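Protein Dok-7 (PDB 3ML4) binds phosphoinositides through its PH domain and, as a dimer, engages and activates the receptor kinase MuSK to drive neuromuscular synapse formation. Local coordinates at residues L10-V15 / W27-K32; L61-I66 / L87-M92; G68-L73 / R117-V122; G170-G175 / A183-L188. All blocks are in the same frame, centred on the assembly; numbering follows the deposited sequence.

Contact 1: residues L10-V15 / W27-K32; sequences LVEGQV and WLVLRK
Strands 11-15 and 27-31 run antiparallel, with V11-L30 and G13-L28 as hydrogen-bonded pairs and E12-V29 and Q14-W27 as non-hydrogen-bonded ones; their axes come within 4.8 Å. L28 N bonds almost straight to G13 O at 3.0 Å, and L30 N does the same to V11 O. At the start of the first strand L10 N reaches L30 O over 2.8 Å, while V11 N adds a weak bond to that oxygen. L10 and V11 thus both face L30, a classic beta bulge. This is the first hairpin of the PH domain, at one edge of its sheet. W27, with CG anti to the backbone N (chi1 -176°), lays its indole back over the partner strand: G13 CA sits 3.6 Å from the centroid of the six-membered ring, a CH-pi contact over the face. Within the ring plane, W27 NE1 donates to the anti lone pair of E12 OE1 at 2.9 Å, the carboxylate being turned 69° from the indole. The other carboxylate oxygen of E12 forms a salt bridge with R51 of helix 48-52. On the opposite sheet face V11 CG2 lies alongside L30 CB at 4.0 Å, and W104 of helix 98-112 packs on L30.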
loop_
_atom_site.group_PDB
_atom_site.type_symbol
_atom_site.label_atom_id
_atom_site.label_comp_id
_atom_site.label_asym_id
_atom_site.label_seq_id
_atom_site.Cartn_x
_atom_site.Cartn_y
_atom_site.Cartn_z
ATOM N N LEU B 10 -13.557 7.727 -1.836
ATOM C CA LEU B 10 -13.844 6.546 -2.660
ATOM C C LEU B 10 -15.344 6.246 -2.626
ATOM O O LEU B 10 -15.920 5.864 -3.639
ATOM C CB LEU B 10 -12.969 5.330 -2.312
ATOM C CG LEU B 10 -13.029 4.549 -1.000
ATOM C CD1 LEU B 10 -14.161 3.548 -1.000
ATOM C CD2 LEU B 10 -11.721 3.812 -0.807
ATOM N N VAL B 11 -15.957 6.438 -1.457
ATOM C CA VAL B 11 -17.420 6.474 -1.320
ATOM C C VAL B 11 -17.847 7.457 -0.251
ATOM O O VAL B 11 -17.141 7.667 0.737
ATOM C CB VAL B 11 -18.072 5.100 -0.962
ATOM C CG1 VAL B 11 -18.281 4.248 -2.202
ATOM C CG2 VAL B 11 -17.295 4.367 0.145
ATOM N N GLU B 12 -19.021 8.039 -0.459
ATOM C CA GLU B 12 -19.662 8.876 0.541
ATOM C C GLU B 12 -21.171 8.761 0.412
ATOM O O GLU B 12 -21.689 8.515 -0.676
ATOM C CB GLU B 12 -19.212 10.338 0.421
ATOM C CG GLU B 12 -19.312 10.927 -0.985
ATOM C CD GLU B 12 -19.079 12.420 -1.007
ATOM O OE1 GLU B 12 -19.463 13.103 -0.032
ATOM O OE2 GLU B 12 -18.520 12.915 -2.003
ATOM N N GLY B 13 -21.865 8.930 1.530
ATOM C CA GLY B 13 -23.317 8.830 1.555
ATOM C C GLY B 13 -23.866 8.810 2.960
ATOM O O GLY B 13 -23.122 8.971 3.932
ATOM N N GLN B 14 -25.176 8.614 3.073
ATOM C CA GLN B 14 -25.816 8.577 4.383
ATOM C C GLN B 14 -25.733 7.168 4.957
ATOM O O GLN B 14 -26.114 6.193 4.308
ATOM C CB GLN B 14 -27.259 9.094 4.316
ATOM C CG GLN B 14 -27.766 9.730 5.624
ATOM C CD GLN B 14 -27.069 11.049 5.979
ATOM O OE1 GLN B 14 -26.342 11.628 5.167
ATOM N NE2 GLN B 14 -27.296 11.525 7.201
ATOM N N VAL B 15 -25.196 7.077 6.169
ATOM C CA VAL B 15 -24.888 5.804 6.809
ATOM C C VAL B 15 -25.179 5.936 8.294
ATOM O O VAL B 15 -25.003 7.011 8.872
ATOM C CB VAL B 15 -23.384 5.427 6.635
ATOM C CG1 VAL B 15 -23.101 4.030 7.174
ATOM C CG2 VAL B 15 -22.950 5.515 5.179
ATOM N N TRP B 27 -23.480 11.794 7.641
ATOM C CA TRP B 27 -22.876 11.679 6.317
ATOM C C TRP B 27 -21.432 11.210 6.477
ATOM O O TRP B 27 -20.627 11.863 7.153
ATOM C CB TRP B 27 -22.954 13.005 5.559
ATOM C CG TRP B 27 -22.433 12.942 4.147
ATOM C CD1 TRP B 27 -21.150 13.171 3.739
ATOM C CD2 TRP B 27 -23.182 12.641 2.957
ATOM N NE1 TRP B 27 -21.050 13.030 2.373
ATOM C CE2 TRP B 27 -22.283 12.707 1.867
ATOM C CE3 TRP B 27 -24.524 12.324 2.706
ATOM C CZ2 TRP B 27 -22.680 12.464 0.547
ATOM C CZ3 TRP B 27 -24.920 12.081 1.392
ATOM C CH2 TRP B 27 -23.999 12.154 0.330
ATOM N N LEU B 28 -21.122 10.066 5.867
ATOM C CA LEU B 28 -19.821 9.418 6.043
ATOM C C LEU B 28 -18.984 9.480 4.783
ATOM O O LEU B 28 -19.459 9.166 3.691
ATOM C CB LEU B 28 -19.994 7.958 6.483
ATOM C CG LEU B 28 -18.743 7.125 6.795
ATOM C CD1 LEU B 28 -18.065 7.579 8.084
ATOM C CD2 LEU B 28 -19.096 5.656 6.882
ATOM N N VAL B 29 -17.733 9.890 4.955
ATOM C CA VAL B 29 -16.755 9.915 3.871
ATOM C C VAL B 29 -15.662 8.876 4.137
ATOM O O VAL B 29 -14.996 8.909 5.180
ATOM C CB VAL B 29 -16.132 11.334 3.699
ATOM C CG1 VAL B 29 -14.854 11.292 2.861
ATOM C CG2 VAL B 29 -17.141 12.290 3.085
ATOM N N LEU B 30 -15.493 7.950 3.196
ATOM C CA LEU B 30 -14.393 6.991 3.253
ATOM C C LEU B 30 -13.395 7.255 2.152
ATOM O O LEU B 30 -13.765 7.393 0.983
ATOM C CB LEU B 30 -14.899 5.549 3.164
ATOM C CG LEU B 30 -15.547 4.974 4.425
ATOM C CD1 LEU B 30 -16.055 3.569 4.163
ATOM C CD2 LEU B 30 -14.588 4.994 5.630
ATOM N N ARG B 31 -12.126 7.339 2.539
ATOM C CA ARG B 31 -11.030 7.480 1.581
ATOM C C ARG B 31 -9.739 6.854 2.094
ATOM O O ARG B 31 -9.522 6.755 3.304
ATOM C CB ARG B 31 -10.815 8.953 1.187
ATOM C CG ARG B 31 -10.112 9.852 2.210
ATOM C CD ARG B 31 -9.865 11.203 1.551
ATOM N NE ARG B 31 -9.037 12.148 2.300
ATOM C CZ ARG B 31 -7.706 12.178 2.265
ATOM N NH1 ARG B 31 -7.033 11.280 1.562
ATOM N NH2 ARG B 31 -7.044 13.098 2.954
ATOM N N LYS B 32 -8.898 6.419 1.159
ATOM C CA LYS B 32 -7.556 5.938 1.473
ATOM C C LYS B 32 -6.680 7.127 1.869
ATOM O O LYS B 32 -6.629 8.116 1.136
ATOM C CB LYS B 32 -6.959 5.215 0.264
ATOM C CG LYS B 32 -7.618 3.876 -0.054
ATOM C CD LYS B 32 -7.343 3.424 -1.486
ATOM C CE LYS B 32 -6.073 2.580 -1.609
ATOM N NZ LYS B 32 -4.828 3.391 -1.595
#

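Contact 2: residues L61-I66 / L87-M92; sequences LTLEDI and LSQAVM
D65 grips the turn that begins at L87 in two ways, through its backbone and through its carboxylate. Its carbonyl O accepts from L87 N at 2.9 Å. Its side chain, with CG between the backbone N and carbonyl carbon (chi1 52°), brings OD2 to S88, where that one oxygen takes two bonds: S88 OG donates at 2.7 Å on the syn side, next to OD1, and S88 N donates at 3.0 Å from the anti side, about 30° out of the carboxylate plane. Two donors on one oxygen fix the rotation of the carboxylate and tie down both the backbone and the hydroxyl of S88. An alanine at D65 keeps the carbonyl bond to L87 but removes the acceptor shared by S88 N and S88 OG, and the turn would probably be freer to shift. The turn links strands 81-86 and 90-94, the last two of the PH-domain sheet. D65 lies where strand 59-71 is interrupted; strand 81-86 stands between 59-71 and 90-94 in the sheet, and the contact reaches across it. L87 lies against the same aspartate, its CD1 4.1 Å from D65 CB. Further along, L63 brings CD2 up to the edge strand, meeting V91 CG2 at 3.6 Å and the amide oxygen of Q89, OE1, at 3.7 Å. L63 and V91 both also touch M42 of strand 40-45, which joins this small apolar patch to the middle of the sheet.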
loop_
_atom_site.group_PDB
_atom_site.type_symbol
_atom_site.label_atom_id
_atom_site.label_comp_id
_atom_site.label_asym_id
_atom_site.label_seq_id
_atom_site.Cartn_x
_atom_site.Cartn_y
_atom_site.Cartn_z
ATOM N N LEU B 61 -11.207 9.125 11.901
ATOM C CA LEU B 61 -10.629 7.873 12.382
ATOM C C LEU B 61 -9.904 7.151 11.253
ATOM O O LEU B 61 -10.339 7.184 10.106
ATOM C CB LEU B 61 -11.711 6.975 12.996
ATOM C CG LEU B 61 -11.269 5.774 13.839
ATOM C CD1 LEU B 61 -10.555 6.197 15.131
ATOM C CD2 LEU B 61 -12.472 4.889 14.157
ATOM N N THR B 62 -8.789 6.515 11.588
ATOM C CA THR B 62 -8.027 5.739 10.620
ATOM C C THR B 62 -7.985 4.280 11.045
ATOM O O THR B 62 -7.466 3.950 12.114
ATOM C CB THR B 62 -6.587 6.275 10.436
ATOM O OG1 THR B 62 -6.618 7.702 10.344
ATOM C CG2 THR B 62 -5.951 5.707 9.157
ATOM N N LEU B 63 -8.552 3.425 10.199
ATOM C CA LEU B 63 -8.523 1.977 10.388
ATOM C C LEU B 63 -7.281 1.424 9.709
ATOM O O LEU B 63 -7.194 1.410 8.482
ATOM C CB LEU B 63 -9.782 1.335 9.792
ATOM C CG LEU B 63 -11.110 1.938 10.258
ATOM C CD1 LEU B 63 -12.232 1.537 9.333
ATOM C CD2 LEU B 63 -11.410 1.539 11.693
ATOM N N GLU B 64 -6.316 0.978 10.506
ATOM C CA GLU B 64 -4.995 0.640 9.968
ATOM C C GLU B 64 -4.642 -0.850 10.041
ATOM O O GLU B 64 -3.493 -1.238 9.808
ATOM C CB GLU B 64 -3.905 1.530 10.600
ATOM C CG GLU B 64 -4.093 1.834 12.089
ATOM C CD GLU B 64 -3.669 3.256 12.470
ATOM O OE1 GLU B 64 -2.527 3.663 12.143
ATOM O OE2 GLU B 64 -4.486 3.966 13.104
ATOM N N ASP B 65 -5.645 -1.676 10.329
ATOM C CA ASP B 65 -5.457 -3.113 10.501
ATOM C C ASP B 65 -6.626 -3.918 9.930
ATOM O O ASP B 65 -7.064 -4.905 10.523
ATOM C CB ASP B 65 -5.231 -3.449 11.983
ATOM C CG ASP B 65 -6.312 -2.872 12.901
ATOM O OD1 ASP B 65 -6.919 -1.826 12.562
ATOM O OD2 ASP B 65 -6.547 -3.467 13.979
ATOM N N ILE B 66 -7.111 -3.490 8.767
ATOM C CA ILE B 66 -8.229 -4.125 8.075
ATOM C C ILE B 66 -7.878 -5.533 7.580
ATOM O O ILE B 66 -6.846 -5.727 6.930
ATOM C CB ILE B 66 -8.713 -3.247 6.891
ATOM C CG1 ILE B 66 -9.097 -1.844 7.389
ATOM C CG2 ILE B 66 -9.876 -3.913 6.154
ATOM C CD1 ILE B 66 -9.386 -0.837 6.296
ATOM N N LEU B 87 -8.042 -6.388 12.820
ATOM C CA LEU B 87 -7.386 -7.215 13.836
ATOM C C LEU B 87 -7.882 -6.868 15.236
ATOM O O LEU B 87 -8.140 -7.762 16.044
ATOM C CB LEU B 87 -5.861 -7.105 13.747
ATOM C CG LEU B 87 -5.234 -7.702 12.482
ATOM C CD1 LEU B 87 -3.786 -7.246 12.318
ATOM C CD2 LEU B 87 -5.342 -9.228 12.478
ATOM N N SER B 88 -8.042 -5.570 15.498
ATOM C CA SER B 88 -8.545 -5.081 16.782
ATOM C C SER B 88 -10.063 -5.189 16.895
ATOM O O SER B 88 -10.578 -5.951 17.715
ATOM C CB SER B 88 -8.091 -3.637 17.032
ATOM O OG SER B 88 -8.287 -2.816 15.888
ATOM N N GLN B 89 -10.771 -4.438 16.054
ATOM C CA GLN B 89 -12.226 -4.298 16.171
ATOM C C GLN B 89 -12.933 -4.409 14.829
ATOM O O GLN B 89 -12.305 -4.300 13.779
ATOM C CB GLN B 89 -12.580 -2.949 16.816
ATOM C CG GLN B 89 -12.541 -1.731 15.861
ATOM C CD GLN B 89 -11.180 -1.040 15.783
ATOM O OE1 GLN B 89 -10.821 -0.459 14.751
ATOM N NE2 GLN B 89 -10.426 -1.085 16.877
ATOM N N ALA B 90 -14.244 -4.622 14.875
ATOM C CA ALA B 90 -15.084 -4.546 13.685
ATOM C C ALA B 90 -15.844 -3.226 13.695
ATOM O O ALA B 90 -16.337 -2.792 14.740
ATOM C CB ALA B 90 -16.045 -5.709 13.643
ATOM N N VAL B 91 -15.927 -2.587 12.532
ATOM C CA VAL B 91 -16.688 -1.348 12.384
ATOM C C VAL B 91 -17.947 -1.641 11.585
ATOM O O VAL B 91 -17.862 -2.069 10.435
ATOM C CB VAL B 91 -15.856 -0.239 11.693
ATOM C CG1 VAL B 91 -16.719 0.985 11.398
ATOM C CG2 VAL B 91 -14.661 0.142 12.553
HETATM N N MSE B 92 -19.108 -1.418 12.198
HETATM C CA MSE B 92 -20.394 -1.731 11.564
HETATM C C MSE B 92 -21.034 -0.508 10.923
HETATM O O MSE B 92 -21.298 0.488 11.591
HETATM C CB MSE B 92 -21.364 -2.378 12.562
HETATM C CG MSE B 92 -20.842 -3.644 13.252
HETATM SE SE MSE B 92 -20.215 -5.046 12.030
HETATM C CE MSE B 92 -21.892 -5.484 11.120
#

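Contact 3: residues G68-L73 / R117-V122; sequences GLEPAL and RFHVTV
A bend at chi3 (107°) turns the end of R117 so that its guanidinium lies between the carbonyl of L69 and the ring of P71, and a bend at chi2 in E70 places its carboxylate beside H119. P71 comes from the opposite direction to R117 and sets CD over one guanidinium face, 3.3 Å from R117 CZ, shifted toward NH2. At the edge of the same group, R117 NE makes a weak, strongly bent bond of 3.1 Å to L69 O. The two strands cross at 64° with axes 8.5 Å apart, so this is no sheet pairing: 68-71 closes a PH-domain strand and 117-122 lies in the first strand of the PTB domain, and the side chains bridge the two domains. R117 NH2 also has a long, weak ion pair with D105 of helix 98-112, the helix between them. A leucine in place of R117 removes the weak bond to L69 O and the distant charge near D105, and would probably leave P71 without the flat group it packs on. E70 crosses R117 at about a right angle, its OE1 4.0 Å from R117 CD. Its OE2 lies at the edge of the H119 ring, 3.5 Å from NE2, with the carboxylate and ring planes 26° apart.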
loop_
_atom_site.group_PDB
_atom_site.type_symbol
_atom_site.label_atom_id
_atom_site.label_comp_id
_atom_site.label_asym_id
_atom_site.label_seq_id
_atom_site.Cartn_x
_atom_site.Cartn_y
_atom_site.Cartn_z
ATOM N N GLY B 68 -10.642 -7.654 6.240
ATOM C CA GLY B 68 -11.644 -8.038 5.261
ATOM C C GLY B 68 -12.953 -7.294 5.380
ATOM O O GLY B 68 -13.183 -6.558 6.338
ATOM N N LEU B 69 -13.804 -7.492 4.378
ATOM C CA LEU B 69 -15.147 -6.933 4.358
ATOM C C LEU B 69 -16.194 -8.029 4.250
ATOM O O LEU B 69 -15.953 -9.071 3.645
ATOM C CB LEU B 69 -15.297 -5.955 3.199
ATOM C CG LEU B 69 -14.915 -4.513 3.523
ATOM C CD1 LEU B 69 -13.443 -4.259 3.247
ATOM C CD2 LEU B 69 -15.768 -3.579 2.702
ATOM N N GLU B 70 -17.362 -7.773 4.826
ATOM C CA GLU B 70 -18.453 -8.746 4.865
ATOM C C GLU B 70 -19.779 -7.991 5.042
ATOM O O GLU B 70 -20.019 -7.413 6.103
ATOM C CB GLU B 70 -18.193 -9.760 5.996
ATOM C CG GLU B 70 -19.394 -10.532 6.518
ATOM C CD GLU B 70 -19.589 -11.872 5.862
ATOM O OE1 GLU B 70 -18.744 -12.761 6.070
ATOM O OE2 GLU B 70 -20.603 -12.045 5.157
ATOM N N PRO B 71 -20.615 -7.954 3.986
ATOM C CA PRO B 71 -21.931 -7.310 3.986
ATOM C C PRO B 71 -23.090 -8.219 4.385
ATOM O O PRO B 71 -22.954 -9.435 4.363
ATOM C CB PRO B 71 -22.104 -6.901 2.525
ATOM C CG PRO B 71 -21.375 -7.969 1.758
ATOM C CD PRO B 71 -20.286 -8.507 2.659
ATOM N N ALA B 72 -24.217 -7.605 4.745
ATOM C CA ALA B 72 -25.501 -8.288 5.021
ATOM C C ALA B 72 -25.479 -9.252 6.208
ATOM O O ALA B 72 -25.990 -10.376 6.128
ATOM C CB ALA B 72 -26.067 -8.962 3.755
ATOM N N LEU B 73 -24.878 -8.799 7.303
ATOM C CA LEU B 73 -24.970 -9.477 8.586
ATOM C C LEU B 73 -25.986 -8.719 9.426
ATOM O O LEU B 73 -25.909 -7.500 9.521
ATOM C CB LEU B 73 -23.622 -9.468 9.312
ATOM C CG LEU B 73 -22.404 -10.231 8.781
ATOM C CD1 LEU B 73 -21.157 -9.805 9.542
ATOM C CD2 LEU B 73 -22.569 -11.752 8.831
ATOM N N ARG B 117 -13.543 -12.928 0.169
ATOM C CA ARG B 117 -14.087 -13.669 1.288
ATOM C C ARG B 117 -14.819 -14.913 0.803
ATOM O O ARG B 117 -15.478 -14.890 -0.237
ATOM C CB ARG B 117 -15.005 -12.776 2.133
ATOM C CG ARG B 117 -16.463 -12.810 1.727
ATOM C CD ARG B 117 -17.294 -11.797 2.465
ATOM N NE ARG B 117 -17.647 -10.697 1.579
ATOM C CZ ARG B 117 -18.678 -10.718 0.744
ATOM N NH1 ARG B 117 -19.475 -11.785 0.699
ATOM N NH2 ARG B 117 -18.918 -9.671 -0.044
ATOM N N PHE B 118 -14.690 -15.996 1.561
ATOM C CA PHE B 118 -15.356 -17.259 1.245
ATOM C C PHE B 118 -16.005 -17.831 2.495
ATOM O O PHE B 118 -15.336 -18.011 3.517
ATOM C CB PHE B 118 -14.353 -18.275 0.704
ATOM C CG PHE B 118 -13.541 -17.783 -0.466
ATOM C CD1 PHE B 118 -13.892 -18.129 -1.764
ATOM C CD2 PHE B 118 -12.407 -16.990 -0.267
ATOM C CE1 PHE B 118 -13.134 -17.689 -2.853
ATOM C CE2 PHE B 118 -11.654 -16.544 -1.342
ATOM C CZ PHE B 118 -12.018 -16.899 -2.640
ATOM N N HIS B 119 -17.311 -18.100 2.416
ATOM C CA HIS B 119 -18.032 -18.773 3.495
ATOM C C HIS B 119 -17.552 -20.220 3.617
ATOM O O HIS B 119 -17.685 -21.011 2.679
ATOM C CB HIS B 119 -19.544 -18.744 3.251
ATOM C CG HIS B 119 -20.167 -17.387 3.399
ATOM N ND1 HIS B 119 -20.988 -16.830 2.440
ATOM C CD2 HIS B 119 -20.058 -16.459 4.382
ATOM C CE1 HIS B 119 -21.381 -15.631 2.838
ATOM N NE2 HIS B 119 -20.828 -15.381 4.010
ATOM N N VAL B 120 -16.984 -20.552 4.774
ATOM C CA VAL B 120 -16.426 -21.884 5.032
ATOM C C VAL B 120 -16.900 -22.487 6.365
ATOM O O VAL B 120 -17.474 -21.794 7.211
ATOM C CB VAL B 120 -14.865 -21.874 5.018
ATOM C CG1 VAL B 120 -14.320 -21.303 3.696
ATOM C CG2 VAL B 120 -14.308 -21.108 6.224
ATOM N N THR B 121 -16.652 -23.784 6.530
ATOM C CA THR B 121 -16.865 -24.485 7.785
ATOM C C THR B 121 -15.521 -25.010 8.262
ATOM O O THR B 121 -14.884 -25.806 7.570
ATOM C CB THR B 121 -17.829 -25.672 7.608
ATOM O OG1 THR B 121 -18.957 -25.268 6.816
ATOM C CG2 THR B 121 -18.295 -26.197 8.962
ATOM N N VAL B 122 -15.092 -24.559 9.436
ATOM C CA VAL B 122 -13.805 -24.963 9.999
ATOM C C VAL B 122 -13.924 -26.330 10.678
ATOM O O VAL B 122 -14.707 -26.502 11.613
ATOM C CB VAL B 122 -13.230 -23.897 10.995
ATOM C CG1 VAL B 122 -11.865 -24.330 11.552
ATOM C CG2 VAL B 122 -13.117 -22.524 10.329
#

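Contact 4: residues G170-G175 / A183-L188; sequences GFIFEG and AGVFFL
The beta hairpin of strands 170-175 and 184-189 in the PTB-domain sheet carries this contact, an antiparallel ladder from F171-L188 to G175-G184. Its backbone bonds come in reciprocal pairs: F171 N to L188 O at 2.9 Å, with L188 N returning to F171 O, then the same exchange for F173 with F186 and for G175 with G184. On one face F173, L188 and F186 pack together. F173 has its CG between the backbone N and carbonyl carbon (chi1 70°), which carries the ring over its neighbour: F186 CB lies above the ring face, 4.2 Å from the centroid, and L188 CD1 meets the ring edge 4.0 Å from F173 CE1. The F173 and F186 rings themselves meet obliquely, planes 33° apart, and each meets W156 edge-to-face. The other face is more mixed and partly polar. I172 lies alongside F187, its CD1 3.7 Å from F187 CE1, and turns CG2 to V185 CG1 at 3.8 Å; an apolar side chain of the bound MuSK peptide packs on I172 as well. E174 rests its CG on V185 CG2 and sends its carboxylate to R163 in a salt bridge. F171, F173, F186 and L188 thus form a buried apolar face, while I172 on the other gives the peptide an apolar surface.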
loop_
_atom_site.group_PDB
_atom_site.type_symbol
_atom_site.label_atom_id
_atom_site.label_comp_id
_atom_site.label_asym_id
_atom_site.label_seq_id
_atom_site.Cartn_x
_atom_site.Cartn_y
_atom_site.Cartn_z
ATOM N N GLY B 170 -13.610 -29.041 -0.159
ATOM C CA GLY B 170 -12.827 -28.318 0.830
ATOM C C GLY B 170 -11.550 -27.674 0.343
ATOM O O GLY B 170 -11.285 -27.596 -0.858
ATOM N N PHE B 171 -10.753 -27.229 1.311
ATOM C CA PHE B 171 -9.498 -26.527 1.078
ATOM C C PHE B 171 -8.603 -26.718 2.300
ATOM O O PHE B 171 -9.039 -26.511 3.434
ATOM C CB PHE B 171 -9.772 -25.034 0.847
ATOM C CG PHE B 171 -8.531 -24.195 0.679
ATOM C CD1 PHE B 171 -7.915 -24.082 -0.567
ATOM C CD2 PHE B 171 -7.998 -23.494 1.756
ATOM C CE1 PHE B 171 -6.773 -23.299 -0.737
ATOM C CE2 PHE B 171 -6.862 -22.706 1.601
ATOM C CZ PHE B 171 -6.246 -22.610 0.349
ATOM N N ILE B 172 -7.353 -27.103 2.062
ATOM C CA ILE B 172 -6.381 -27.310 3.134
ATOM C C ILE B 172 -5.253 -26.293 3.014
ATOM O O ILE B 172 -4.769 -26.036 1.912
ATOM C CB ILE B 172 -5.787 -28.756 3.096
ATOM C CG1 ILE B 172 -6.882 -29.804 3.337
ATOM C CG2 ILE B 172 -4.657 -28.919 4.115
ATOM C CD1 ILE B 172 -6.473 -31.237 2.972
ATOM N N PHE B 173 -4.843 -25.713 4.139
ATOM C CA PHE B 173 -3.618 -24.915 4.173
ATOM C C PHE B 173 -2.763 -25.190 5.417
ATOM O O PHE B 173 -3.287 -25.529 6.480
ATOM C CB PHE B 173 -3.916 -23.417 3.999
ATOM C CG PHE B 173 -4.616 -22.781 5.166
ATOM C CD1 PHE B 173 -5.999 -22.831 5.279
ATOM C CD2 PHE B 173 -3.890 -22.101 6.143
ATOM C CE1 PHE B 173 -6.650 -22.232 6.357
ATOM C CE2 PHE B 173 -4.538 -21.497 7.227
ATOM C CZ PHE B 173 -5.917 -21.562 7.330
ATOM N N GLU B 174 -1.445 -25.052 5.270
ATOM C CA GLU B 174 -0.521 -25.279 6.372
ATOM C C GLU B 174 0.353 -24.057 6.668
ATOM O O GLU B 174 1.051 -23.552 5.792
ATOM C CB GLU B 174 0.347 -26.513 6.103
ATOM C CG GLU B 174 1.350 -26.818 7.215
ATOM C CD GLU B 174 2.367 -27.888 6.845
ATOM O OE1 GLU B 174 2.304 -28.439 5.720
ATOM O OE2 GLU B 174 3.239 -28.177 7.694
ATOM N N GLY B 175 0.303 -23.591 7.912
ATOM C CA GLY B 175 1.188 -22.526 8.372
ATOM C C GLY B 175 2.481 -23.088 8.937
ATOM O O GLY B 175 2.469 -24.065 9.693
ATOM N N ALA B 183 1.027 -22.226 13.692
ATOM C CA ALA B 183 1.656 -23.228 12.837
ATOM C C ALA B 183 0.798 -24.488 12.768
ATOM O O ALA B 183 0.025 -24.774 13.687
ATOM C CB ALA B 183 3.047 -23.558 13.338
ATOM N N GLY B 184 0.921 -25.225 11.667
ATOM C CA GLY B 184 0.240 -26.507 11.521
ATOM C C GLY B 184 -0.715 -26.567 10.347
ATOM O O GLY B 184 -0.750 -25.664 9.512
ATOM N N VAL B 185 -1.506 -27.638 10.308
ATOM C CA VAL B 185 -2.370 -27.952 9.177
ATOM C C VAL B 185 -3.842 -27.708 9.533
ATOM O O VAL B 185 -4.314 -28.144 10.580
ATOM C CB VAL B 185 -2.145 -29.415 8.713
ATOM C CG1 VAL B 185 -2.854 -29.683 7.395
ATOM C CG2 VAL B 185 -0.649 -29.711 8.579
ATOM N N PHE B 186 -4.554 -27.008 8.652
ATOM C CA PHE B 186 -5.941 -26.601 8.904
ATOM C C PHE B 186 -6.863 -26.973 7.750
ATOM O O PHE B 186 -6.461 -26.914 6.580
ATOM C CB PHE B 186 -6.018 -25.094 9.178
ATOM C CG PHE B 186 -5.171 -24.647 10.336
ATOM C CD1 PHE B 186 -3.908 -24.113 10.121
ATOM C CD2 PHE B 186 -5.631 -24.773 11.644
ATOM C CE1 PHE B 186 -3.118 -23.705 11.191
ATOM C CE2 PHE B 186 -4.852 -24.358 12.717
ATOM C CZ PHE B 186 -3.592 -23.829 12.489
ATOM N N PHE B 187 -8.099 -27.337 8.094
ATOM C CA PHE B 187 -9.038 -27.941 7.151
ATOM C C PHE B 187 -10.345 -27.176 7.086
ATOM O O PHE B 187 -10.987 -26.952 8.110
ATOM C CB PHE B 187 -9.352 -29.379 7.568
ATOM C CG PHE B 187 -8.170 -30.301 7.557
ATOM C CD1 PHE B 187 -8.030 -31.249 6.550
ATOM C CD2 PHE B 187 -7.209 -30.243 8.566
ATOM C CE1 PHE B 187 -6.949 -32.112 6.538
ATOM C CE2 PHE B 187 -6.117 -31.099 8.565
ATOM C CZ PHE B 187 -5.988 -32.035 7.552
ATOM N N LEU B 188 -10.754 -26.801 5.879
ATOM C CA LEU B 188 -12.005 -26.071 5.681
ATOM C C LEU B 188 -12.896 -26.761 4.660
ATOM O O LEU B 188 -12.407 -27.297 3.668
ATOM C CB LEU B 188 -11.737 -24.623 5.235
ATOM C CG LEU B 188 -10.661 -23.784 5.938
ATOM C CD1 LEU B 188 -10.523 -22.406 5.275
ATOM C CD2 LEU B 188 -10.940 -23.634 7.427
#

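How the contacts relate
Contacts 1 and 2 belong to the PH domain, contact 4 to the PTB domain, and contact 3 straddles the two. Contact 1 closes before the others open. Contacts 2 and 3 interlock along the chain, both drawing on strand 59-71, with centres about 16 Å apart. Contact 4 comes last. Contacts 1, 2 and 3 all reach the PH sheet, yet contact 1 does not touch the other two. At the far end, V122 and V120 of strand 115-122 pack on L188 of the neighbouring strand, joining contact 3 to contact 4. Contacts 1 and 4 lie on opposite sides of the chain centre, about 37 Å between centres; contact 3 joins the lipid-binding PH module to the PTB module.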